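Local coordinates for protein L-tyrosine isonitrile synthase (Pseudomonas aeruginosa, PDB 3E59) that catalyses formation of the isonitrile group on L-tyrosine, taking the carbon atom from C2 of ribulose 5-phosphate, in the biosynthesis of paerucumarin, at residues A[178-189]-A[231-242]; A[63-71]-A[82-93]. All blocks are in the same frame, centred on the assembly; numbering follows the deposited sequence.

In the fold
From the N terminus, the chain reaches contact 2 first: strand 60-64, the central strand of the five-stranded parallel sheet, runs out into the loop 65-71, and a loop of ten residues without helix or strand returns it as helix 84-103, packed against the segment just left. Contact 1 follows in series, opening only after contact 2 has closed. There the end of helix 167-178 and the short helix 182-189 meet helix 219-247, closing a largely helical loop of 41 residues. The two centres lie about 24 Å apart, yet the sites touch, Trp240 CD1 standing 4.2 Å from Pro65 CB. Helix 219-247 thus links the peripheral helices to the segment that continues from the central strand.

Contact 1 of 2, residues A[178-189]-A[231-242]; sequences YAEPLESIRETL and YGVIQRSWAWGA
Ile185 enters the 231-242 part of helix 219-247 as a knob into a hole formed by Tyr231, Ile234, Gln235 and Trp238. Its two branches divide the work: CD1 lies 3.5 Å from Trp238 CE3, at the benzo end of the indole, while CG2, anti to the backbone N, meets Ile234 CG2 at 3.8 Å. One turn on, Leu189 also splits, sending CD2 to within 3.5 Å of Trp238 CH2 and CD1 against the Tyr231 ring. Thr188 adds its methyl CG2 at the same end of the indole, and Ile234 CG2 sits over the centre of one indole face, in the same helix as the ring it covers.

Polar bonds hold both flanks. Gln235 stretches away from its helix, CG anti to the backbone N (chi1 -178°), and its NE2 gives a nearly straight bond of 2.8 Å to Glu180 O, which lies in the amide plane. A water also bridges the backbones, accepting from Glu180 N and donating to Gln235 O, and ties the loop before helix 182-189 to the later helix. At the far flank the extended Arg186 runs past the Tyr231 ring, its guanidinium plane steeply inclined to it, and NH1 donates to Tyr231 OH at 2.9 Å.

The start of this loop lies close against the later helix: Ala179 CB and Ala239 CB are 4.0 Å apart. Tyr178 CD1 rests near Ala242 CB while its hydroxyl bonds Asp246. The two helical segments cross almost perpendicularly, at 92°. Helix 193-210 packs against the pair, Tyr199 stacking on Tyr231 and Leu198 and Ile202 meeting Ile234, and the same helix 219-247 is tied to the parallel sheet by Trp240 NE1 bonding Cys113 O, just past strand 108-112.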
loop_
_atom_site.group_PDB
_atom_site.type_symbol
_atom_site.label_atom_id
_atom_site.label_comp_id
_atom_site.label_asym_id
_atom_site.label_seq_id
_atom_site.Cartn_x
_atom_site.Cartn_y
_atom_site.Cartn_z
ATOM N N TYR A 178 -3.694 19.093 6.592
ATOM C CA TYR A 178 -2.503 18.345 6.158
ATOM C C TYR A 178 -2.086 18.406 4.667
ATOM O O TYR A 178 -0.949 18.043 4.352
ATOM C CB TYR A 178 -2.597 16.879 6.643
ATOM C CG TYR A 178 -2.402 16.783 8.133
ATOM C CD1 TYR A 178 -1.129 16.909 8.690
ATOM C CD2 TYR A 178 -3.488 16.632 8.997
ATOM C CE1 TYR A 178 -0.936 16.870 10.065
ATOM C CE2 TYR A 178 -3.301 16.588 10.392
ATOM C CZ TYR A 178 -2.016 16.708 10.908
ATOM O OH TYR A 178 -1.795 16.659 12.264
ATOM N N ALA A 179 -2.966 18.865 3.767
ATOM C CA ALA A 179 -2.621 18.914 2.323
ATOM C C ALA A 179 -1.818 20.151 1.940
ATOM O O ALA A 179 -2.033 21.228 2.494
ATOM C CB ALA A 179 -3.866 18.828 1.447
ATOM N N GLU A 180 -0.900 20.002 0.984
ATOM C CA GLU A 180 -0.255 21.162 0.367
ATOM C C GLU A 180 -1.061 21.497 -0.895
ATOM O O GLU A 180 -1.733 20.621 -1.429
ATOM C CB GLU A 180 1.226 20.873 0.035
ATOM C CG GLU A 180 2.039 20.191 1.146
ATOM C CD GLU A 180 2.408 21.097 2.333
ATOM O OE1 GLU A 180 2.356 22.342 2.208
ATOM O OE2 GLU A 180 2.771 20.550 3.404
ATOM N N PRO A 181 -1.022 22.761 -1.368
ATOM C CA PRO A 181 -1.687 23.100 -2.641
ATOM C C PRO A 181 -1.143 22.305 -3.833
ATOM O O PRO A 181 0.046 21.954 -3.848
ATOM C CB PRO A 181 -1.360 24.585 -2.828
ATOM C CG PRO A 181 -1.067 25.084 -1.439
ATOM C CD PRO A 181 -0.384 23.941 -0.757
ATOM N N LEU A 182 -2.010 22.037 -4.816
ATOM C CA LEU A 182 -1.643 21.249 -5.998
ATOM C C LEU A 182 -0.408 21.788 -6.702
ATOM O O LEU A 182 0.425 21.013 -7.148
ATOM C CB LEU A 182 -2.817 21.104 -6.983
ATOM C CG LEU A 182 -3.965 20.196 -6.515
ATOM C CD1 LEU A 182 -5.171 20.282 -7.453
ATOM C CD2 LEU A 182 -3.505 18.749 -6.367
ATOM N N GLU A 183 -0.277 23.111 -6.760
ATOM C CA GLU A 183 0.912 23.766 -7.315
ATOM C C GLU A 183 2.186 23.312 -6.596
ATOM O O GLU A 183 3.218 23.076 -7.219
ATOM C CB GLU A 183 0.783 25.298 -7.239
ATOM C CG GLU A 183 -0.433 25.888 -7.957
ATOM C CD GLU A 183 -1.765 25.580 -7.258
ATOM O OE1 GLU A 183 -1.827 25.617 -6.004
ATOM O OE2 GLU A 183 -2.755 25.301 -7.976
ATOM N N SER A 184 2.115 23.186 -5.280
ATOM C CA SER A 184 3.269 22.709 -4.521
ATOM C C SER A 184 3.492 21.183 -4.639
ATOM O O SER A 184 4.626 20.722 -4.585
ATOM C CB SER A 184 3.178 23.155 -3.058
ATOM O OG SER A 184 3.538 22.083 -2.207
ATOM N N ILE A 185 2.426 20.403 -4.777
ATOM C CA ILE A 185 2.583 18.951 -5.015
ATOM C C ILE A 185 3.374 18.750 -6.305
ATOM O O ILE A 185 4.339 17.986 -6.349
ATOM C CB ILE A 185 1.221 18.214 -5.103
ATOM C CG1 ILE A 185 0.466 18.321 -3.767
ATOM C CG2 ILE A 185 1.404 16.739 -5.537
ATOM C CD1 ILE A 185 1.120 17.588 -2.598
ATOM N N ARG A 186 2.972 19.478 -7.341
ATOM C CA ARG A 186 3.636 19.437 -8.633
ATOM C C ARG A 186 5.115 19.834 -8.562
ATOM O O ARG A 186 5.956 19.163 -9.145
ATOM C CB ARG A 186 2.888 20.322 -9.633
ATOM C CG ARG A 186 3.566 20.400 -11.001
ATOM C CD ARG A 186 2.671 21.059 -12.032
ATOM N NE ARG A 186 3.488 21.649 -13.092
ATOM C CZ ARG A 186 3.983 20.961 -14.111
ATOM N NH1 ARG A 186 3.733 19.658 -14.221
ATOM N NH2 ARG A 186 4.720 21.577 -15.014
ATOM N N GLU A 187 5.427 20.928 -7.862
ATOM C CA GLU A 187 6.817 21.399 -7.729
ATOM C C GLU A 187 7.719 20.334 -7.083
ATOM O O GLU A 187 8.847 20.100 -7.543
ATOM C CB GLU A 187 6.883 22.744 -6.972
ATOM C CG GLU A 187 8.311 23.252 -6.700
ATOM C CD GLU A 187 8.384 24.743 -6.347
ATOM O OE1 GLU A 187 7.345 25.345 -5.960
ATOM O OE2 GLU A 187 9.499 25.317 -6.456
ATOM N N THR A 188 7.206 19.694 -6.032
ATOM C CA THR A 188 7.877 18.577 -5.358
ATOM C C THR A 188 8.112 17.364 -6.283
ATOM O O THR A 188 9.219 16.831 -6.336
ATOM C CB THR A 188 7.088 18.133 -4.085
ATOM O OG1 THR A 188 6.813 19.279 -3.268
ATOM C CG2 THR A 188 7.867 17.111 -3.259
ATOM N N LEU A 189 7.084 16.934 -7.008
ATOM C CA LEU A 189 7.226 15.792 -7.950
ATOM C C LEU A 189 8.302 16.069 -8.996
ATOM O O LEU A 189 9.105 15.195 -9.309
ATOM C CB LEU A 189 5.880 15.421 -8.624
ATOM C CG LEU A 189 4.748 14.957 -7.688
ATOM C CD1 LEU A 189 3.365 14.879 -8.393
ATOM C CD2 LEU A 189 5.102 13.636 -7.001
ATOM N N TYR A 231 -2.115 14.108 -9.634
ATOM C CA TYR A 231 -1.724 15.159 -8.677
ATOM C C TYR A 231 -2.574 15.138 -7.395
ATOM O O TYR A 231 -2.046 15.246 -6.284
ATOM C CB TYR A 231 -1.807 16.546 -9.323
ATOM C CG TYR A 231 -0.769 16.788 -10.401
ATOM C CD1 TYR A 231 0.588 16.852 -10.070
ATOM C CD2 TYR A 231 -1.137 16.951 -11.747
ATOM C CE1 TYR A 231 1.558 17.068 -11.035
ATOM C CE2 TYR A 231 -0.153 17.181 -12.732
ATOM C CZ TYR A 231 1.189 17.233 -12.352
ATOM O OH TYR A 231 2.198 17.442 -13.247
ATOM N N GLY A 232 -3.893 15.021 -7.563
ATOM C CA GLY A 232 -4.826 14.977 -6.430
ATOM C C GLY A 232 -4.618 13.774 -5.524
ATOM O O GLY A 232 -4.600 13.902 -4.296
ATOM N N VAL A 233 -4.455 12.604 -6.128
ATOM C CA VAL A 233 -4.206 11.360 -5.381
ATOM C C VAL A 233 -2.930 11.430 -4.536
ATOM O O VAL A 233 -2.939 11.072 -3.354
ATOM C CB VAL A 233 -4.180 10.126 -6.336
ATOM C CG1 VAL A 233 -3.787 8.838 -5.597
ATOM C CG2 VAL A 233 -5.524 9.950 -6.994
ATOM N N ILE A 234 -1.840 11.900 -5.141
ATOM C CA ILE A 234 -0.584 12.146 -4.430
ATOM C C ILE A 234 -0.808 13.146 -3.289
ATOM O O ILE A 234 -0.328 12.933 -2.164
ATOM C CB ILE A 234 0.512 12.683 -5.400
ATOM C CG1 ILE A 234 0.791 11.698 -6.550
ATOM C CG2 ILE A 234 1.784 13.029 -4.670
ATOM C CD1 ILE A 234 1.170 10.322 -6.097
ATOM N N GLN A 235 -1.543 14.229 -3.573
ATOM C CA GLN A 235 -1.849 15.249 -2.554
ATOM C C GLN A 235 -2.517 14.604 -1.338
ATOM O O GLN A 235 -2.094 14.830 -0.210
ATOM C CB GLN A 235 -2.750 16.364 -3.115
ATOM C CG GLN A 235 -3.063 17.477 -2.112
ATOM C CD GLN A 235 -4.266 18.300 -2.513
ATOM O OE1 GLN A 235 -5.301 17.757 -2.906
ATOM N NE2 GLN A 235 -4.144 19.624 -2.406
ATOM N N ARG A 236 -3.552 13.800 -1.578
ATOM C CA ARG A 236 -4.240 13.069 -0.507
ATOM C C ARG A 236 -3.351 12.060 0.214
ATOM O O ARG A 236 -3.361 12.000 1.451
ATOM C CB ARG A 236 -5.498 12.361 -1.024
ATOM C CG ARG A 236 -6.534 13.273 -1.653
ATOM C CD ARG A 236 -7.034 14.358 -0.702
ATOM N NE ARG A 236 -7.775 15.365 -1.454
ATOM C CZ ARG A 236 -9.049 15.252 -1.814
ATOM N NH1 ARG A 236 -9.763 14.179 -1.475
ATOM N NH2 ARG A 236 -9.608 16.224 -2.520
ATOM N N SER A 237 -2.600 11.261 -0.544
ATOM C CA SER A 237 -1.691 10.273 0.054
ATOM C C SER A 237 -0.653 10.943 0.924
ATOM O O SER A 237 -0.339 10.447 2.005
ATOM C CB SER A 237 -0.971 9.443 -1.014
ATOM O OG SER A 237 -1.905 8.816 -1.869
ATOM N N TRP A 238 -0.106 12.065 0.446
ATOM C CA TRP A 238 0.890 12.794 1.221
ATOM C C TRP A 238 0.285 13.487 2.447
ATOM O O TRP A 238 0.903 13.503 3.512
ATOM C CB TRP A 238 1.677 13.787 0.360
ATOM C CG TRP A 238 2.661 13.171 -0.632
ATOM C CD1 TRP A 238 2.989 11.834 -0.785
ATOM C CD2 TRP A 238 3.463 13.887 -1.583
ATOM N NE1 TRP A 238 3.927 11.689 -1.782
ATOM C CE2 TRP A 238 4.243 12.930 -2.283
ATOM C CE3 TRP A 238 3.605 15.250 -1.911
ATOM C CZ2 TRP A 238 5.150 13.298 -3.304
ATOM C CZ3 TRP A 238 4.508 15.611 -2.932
ATOM C CH2 TRP A 238 5.262 14.632 -3.611
ATOM N N ALA A 239 -0.900 14.083 2.292
ATOM C CA ALA A 239 -1.653 14.630 3.438
ATOM C C ALA A 239 -1.902 13.547 4.502
ATOM O O ALA A 239 -1.624 13.756 5.678
ATOM C CB ALA A 239 -2.984 15.244 2.977
ATOM N N TRP A 240 -2.420 12.391 4.077
ATOM C CA TRP A 240 -2.634 11.241 4.978
ATOM C C TRP A 240 -1.338 10.837 5.682
ATOM O O TRP A 240 -1.321 10.622 6.895
ATOM C CB TRP A 240 -3.209 10.056 4.184
ATOM C CG TRP A 240 -3.613 8.791 4.964
ATOM C CD1 TRP A 240 -3.339 7.494 4.603
ATOM C CD2 TRP A 240 -4.379 8.705 6.186
ATOM N NE1 TRP A 240 -3.884 6.610 5.514
ATOM C CE2 TRP A 240 -4.527 7.323 6.493
ATOM C CE3 TRP A 240 -4.960 9.650 7.039
ATOM C CZ2 TRP A 240 -5.225 6.869 7.626
ATOM C CZ3 TRP A 240 -5.646 9.189 8.186
ATOM C CH2 TRP A 240 -5.772 7.812 8.457
ATOM N N GLY A 241 -0.250 10.743 4.917
ATOM C CA GLY A 241 1.068 10.457 5.492
ATOM C C GLY A 241 1.512 11.461 6.549
ATOM O O GLY A 241 2.058 11.082 7.600
ATOM N N ALA A 242 1.278 12.743 6.262
ATOM C CA ALA A 242 1.605 13.830 7.185
ATOM C C ALA A 242 0.769 13.769 8.472
ATOM O O ALA A 242 1.300 13.911 9.585
ATOM C CB ALA A 242 1.443 15.174 6.488
HETATM O O HOH W 1 -0.666 17.074 0.377
#

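Contact 2 of 2, residues A[63-71]-A[82-93]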
loop_
_atom_site.group_PDB
_atom_site.type_symbol
_atom_site.label_atom_id
_atom_site.label_comp_id
_atom_site.label_asym_id
_atom_site.label_seq_id
_atom_site.Cartn_x
_atom_site.Cartn_y
_atom_site.Cartn_z
ATOM N N VAL A 63 3.824 1.643 10.629
ATOM C CA VAL A 63 2.652 2.252 10.009
ATOM C C VAL A 63 2.700 1.949 8.520
ATOM O O VAL A 63 3.744 2.114 7.887
ATOM C CB VAL A 63 2.616 3.769 10.282
ATOM C CG1 VAL A 63 1.751 4.508 9.260
ATOM C CG2 VAL A 63 2.117 4.012 11.711
ATOM N N LEU A 64 1.573 1.495 7.974
ATOM C CA LEU A 64 1.468 1.148 6.556
ATOM C C LEU A 64 0.198 1.714 5.901
ATOM O O LEU A 64 -0.893 1.167 6.102
ATOM C CB LEU A 64 1.480 -0.385 6.407
ATOM C CG LEU A 64 1.263 -0.979 4.998
ATOM C CD1 LEU A 64 2.214 -0.369 3.967
ATOM C CD2 LEU A 64 1.370 -2.504 5.008
ATOM N N PRO A 65 0.326 2.807 5.116
ATOM C CA PRO A 65 -0.816 3.278 4.340
ATOM C C PRO A 65 -1.044 2.346 3.150
ATOM O O PRO A 65 -0.178 2.243 2.255
ATOM C CB PRO A 65 -0.368 4.676 3.863
ATOM C CG PRO A 65 0.853 4.996 4.658
ATOM C CD PRO A 65 1.495 3.679 4.907
ATOM N N ALA A 66 -2.187 1.660 3.149
ATOM C CA ALA A 66 -2.455 0.588 2.181
ATOM C C ALA A 66 -3.879 0.043 2.329
ATOM O O ALA A 66 -4.611 0.436 3.235
ATOM C CB ALA A 66 -1.451 -0.552 2.362
ATOM N N PHE A 67 -4.246 -0.877 1.437
ATOM C CA PHE A 67 -5.544 -1.558 1.461
ATOM C C PHE A 67 -6.738 -0.588 1.456
ATOM O O PHE A 67 -7.571 -0.613 2.379
ATOM C CB PHE A 67 -5.638 -2.526 2.650
ATOM C CG PHE A 67 -4.631 -3.650 2.626
ATOM C CD1 PHE A 67 -3.408 -3.535 3.324
ATOM C CD2 PHE A 67 -4.918 -4.844 1.965
ATOM C CE1 PHE A 67 -2.485 -4.590 3.332
ATOM C CE2 PHE A 67 -4.003 -5.894 1.955
ATOM C CZ PHE A 67 -2.787 -5.773 2.645
ATOM N N PRO A 68 -6.821 0.280 0.430
ATOM C CA PRO A 68 -7.919 1.257 0.376
ATOM C C PRO A 68 -9.260 0.657 -0.050
ATOM O O PRO A 68 -10.284 0.903 0.584
ATOM C CB PRO A 68 -7.434 2.271 -0.677
ATOM C CG PRO A 68 -6.568 1.491 -1.586
ATOM C CD PRO A 68 -5.887 0.442 -0.701
ATOM N N ALA A 69 -9.240 -0.090 -1.150
ATOM C CA ALA A 69 -10.420 -0.684 -1.758
ATOM C C ALA A 69 -9.898 -1.308 -3.013
ATOM O O ALA A 69 -8.821 -0.943 -3.485
ATOM C CB ALA A 69 -11.470 0.376 -2.112
ATOM N N LYS A 70 -10.654 -2.257 -3.555
ATOM C CA LYS A 70 -10.308 -2.855 -4.835
ATOM C C LYS A 70 -10.400 -1.804 -5.956
ATOM O O LYS A 70 -11.208 -0.867 -5.880
ATOM C CB LYS A 70 -11.240 -4.037 -5.110
ATOM C CG LYS A 70 -10.538 -5.361 -5.438
ATOM C CD LYS A 70 -9.888 -6.004 -4.244
ATOM C CE LYS A 70 -9.627 -7.486 -4.488
ATOM N NZ LYS A 70 -8.192 -7.880 -4.486
ATOM N N SER A 71 -9.556 -1.939 -6.982
ATOM C CA SER A 71 -9.721 -1.150 -8.210
ATOM C C SER A 71 -11.170 -1.241 -8.717
ATOM O O SER A 71 -11.770 -2.326 -8.678
ATOM C CB SER A 71 -8.754 -1.647 -9.285
ATOM O OG SER A 71 -9.187 -1.296 -10.592
ATOM N N PRO A 82 -12.172 -7.950 -0.610
ATOM C CA PRO A 82 -10.858 -8.576 -0.408
ATOM C C PRO A 82 -10.882 -10.073 -0.767
ATOM O O PRO A 82 -11.882 -10.751 -0.516
ATOM C CB PRO A 82 -10.607 -8.409 1.092
ATOM C CG PRO A 82 -11.517 -7.365 1.554
ATOM C CD PRO A 82 -12.674 -7.286 0.606
ATOM N N ASP A 83 -9.796 -10.581 -1.357
ATOM C CA ASP A 83 -9.741 -11.997 -1.740
ATOM C C ASP A 83 -8.404 -12.636 -1.356
ATOM O O ASP A 83 -7.705 -12.134 -0.454
ATOM C CB ASP A 83 -10.113 -12.202 -3.231
ATOM C CG ASP A 83 -9.166 -11.488 -4.203
ATOM O OD1 ASP A 83 -7.972 -11.301 -3.915
ATOM O OD2 ASP A 83 -9.621 -11.114 -5.291
ATOM N N MET A 84 -8.053 -13.737 -2.015
ATOM C CA MET A 84 -6.792 -14.444 -1.711
ATOM C C MET A 84 -5.536 -13.541 -1.794
ATOM O O MET A 84 -4.583 -13.702 -1.033
ATOM C CB MET A 84 -6.658 -15.695 -2.594
ATOM C CG MET A 84 -5.494 -16.609 -2.224
ATOM S SD MET A 84 -5.662 -17.428 -0.628
ATOM C CE MET A 84 -6.730 -18.783 -1.077
ATOM N N ALA A 85 -5.554 -12.557 -2.682
ATOM C CA ALA A 85 -4.450 -11.597 -2.746
ATOM C C ALA A 85 -4.308 -10.779 -1.445
ATOM O O ALA A 85 -3.210 -10.690 -0.888
ATOM C CB ALA A 85 -4.597 -10.690 -3.961
ATOM N N GLU A 86 -5.402 -10.192 -0.952
ATOM C CA GLU A 86 -5.374 -9.526 0.363
ATOM C C GLU A 86 -5.013 -10.496 1.479
ATOM O O GLU A 86 -4.212 -10.157 2.366
ATOM C CB GLU A 86 -6.714 -8.884 0.713
ATOM C CG GLU A 86 -6.944 -7.509 0.129
ATOM C CD GLU A 86 -7.443 -7.562 -1.295
ATOM O OE1 GLU A 86 -7.545 -8.666 -1.870
ATOM O OE2 GLU A 86 -7.755 -6.495 -1.835
ATOM N N ARG A 87 -5.599 -11.697 1.429
ATOM C CA ARG A 87 -5.472 -12.676 2.510
ATOM C C ARG A 87 -4.030 -13.084 2.737
ATOM O O ARG A 87 -3.539 -13.056 3.868
ATOM C CB ARG A 87 -6.336 -13.913 2.259
ATOM C CG ARG A 87 -6.167 -14.998 3.345
ATOM C CD ARG A 87 -7.118 -16.161 3.133
ATOM N NE ARG A 87 -8.474 -15.727 2.787
ATOM C CZ ARG A 87 -9.451 -15.513 3.670
ATOM N NH1 ARG A 87 -9.235 -15.681 4.973
ATOM N NH2 ARG A 87 -10.651 -15.133 3.250
ATOM N N LEU A 88 -3.346 -13.441 1.657
ATOM C CA LEU A 88 -1.942 -13.843 1.756
ATOM C C LEU A 88 -1.025 -12.672 2.095
ATOM O O LEU A 88 -0.008 -12.857 2.756
ATOM C CB LEU A 88 -1.496 -14.524 0.469
ATOM C CG LEU A 88 -2.120 -15.899 0.216
ATOM C CD1 LEU A 88 -1.852 -16.300 -1.199
ATOM C CD2 LEU A 88 -1.554 -16.939 1.194
ATOM N N SER A 89 -1.377 -11.472 1.636
ATOM C CA SER A 89 -0.604 -10.281 1.984
ATOM C C SER A 89 -0.698 -9.965 3.478
ATOM O O SER A 89 0.322 -9.671 4.129
ATOM C CB SER A 89 -1.042 -9.073 1.155
ATOM O OG SER A 89 -0.835 -9.315 -0.220
ATOM N N LEU A 90 -1.915 -10.015 4.020
ATOM C CA LEU A 90 -2.118 -9.740 5.449
ATOM C C LEU A 90 -1.487 -10.815 6.326
ATOM O O LEU A 90 -0.979 -10.528 7.418
ATOM C CB LEU A 90 -3.604 -9.595 5.779
ATOM C CG LEU A 90 -4.330 -8.375 5.186
ATOM C CD1 LEU A 90 -5.840 -8.611 5.156
ATOM C CD2 LEU A 90 -3.954 -7.102 5.957
ATOM N N SER A 91 -1.529 -12.058 5.849
ATOM C CA SER A 91 -0.924 -13.162 6.580
ATOM C C SER A 91 0.600 -12.996 6.595
ATOM O O SER A 91 1.257 -13.217 7.622
ATOM C CB SER A 91 -1.347 -14.494 5.964
ATOM O OG SER A 91 -0.748 -15.564 6.662
ATOM N N PHE A 92 1.156 -12.576 5.460
ATOM C CA PHE A 92 2.593 -12.288 5.369
ATOM C C PHE A 92 3.041 -11.243 6.387
ATOM O O PHE A 92 4.084 -11.399 7.039
ATOM C CB PHE A 92 3.012 -11.816 3.963
ATOM C CG PHE A 92 4.400 -11.238 3.942
ATOM C CD1 PHE A 92 5.508 -12.075 3.849
ATOM C CD2 PHE A 92 4.601 -9.866 4.091
ATOM C CE1 PHE A 92 6.783 -11.556 3.882
ATOM C CE2 PHE A 92 5.880 -9.330 4.124
ATOM C CZ PHE A 92 6.973 -10.175 4.017
ATOM N N LEU A 93 2.262 -10.166 6.495
ATOM C CA LEU A 93 2.617 -9.042 7.347
ATOM C C LEU A 93 2.597 -9.476 8.800
ATOM O O LEU A 93 3.451 -9.076 9.595
ATOM C CB LEU A 93 1.654 -7.870 7.134
ATOM C CG LEU A 93 1.714 -7.083 5.816
ATOM C CD1 LEU A 93 0.563 -6.105 5.765
ATOM C CD2 LEU A 93 3.038 -6.366 5.671
#
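Glu86 OE1 is gripped by two donors, Lys70 NZ at 2.8 Å on its syn lone pair and Asp83 N at 3.0 Å from above the carboxylate plane. The second bond belongs to a capping box at the start of helix 84-103: Asp83, the N-cap, returns OD1 to Ala85 N. Lys70 joins the box from the loop that follows strand 60-64, making a buried salt-bridge network in which its link to Asp83 OD1 is long and weak. Its chain bends at chi2 and chi4 to bring the ammonium to the carboxylates. Tyr133, from helix 127-144, bonds Glu86 OE2, so both carboxylate oxygens have partners.

Next to the salt bridges along the helix, Phe67 packs between the loop and the helix. Glu86 CG, the aliphatic part of the same capping residue, meets the ring edge in its plane, 3.8 Å from Phe67 CD2. Ser89 CB and Leu93 CD1 also lie along the edge, while Leu137 of helix 127-144 and Trp281 pack nearby. Farther along, Leu93 CD1 reaches Leu64 CD2 at 3.8 Å, joining the helix to the central strand of the parallel sheet. Over one Phe67 face sits the Leu90 methyl CD2, a CH-pi contact 4.1 Å from the ring centroid and 25° off the normal.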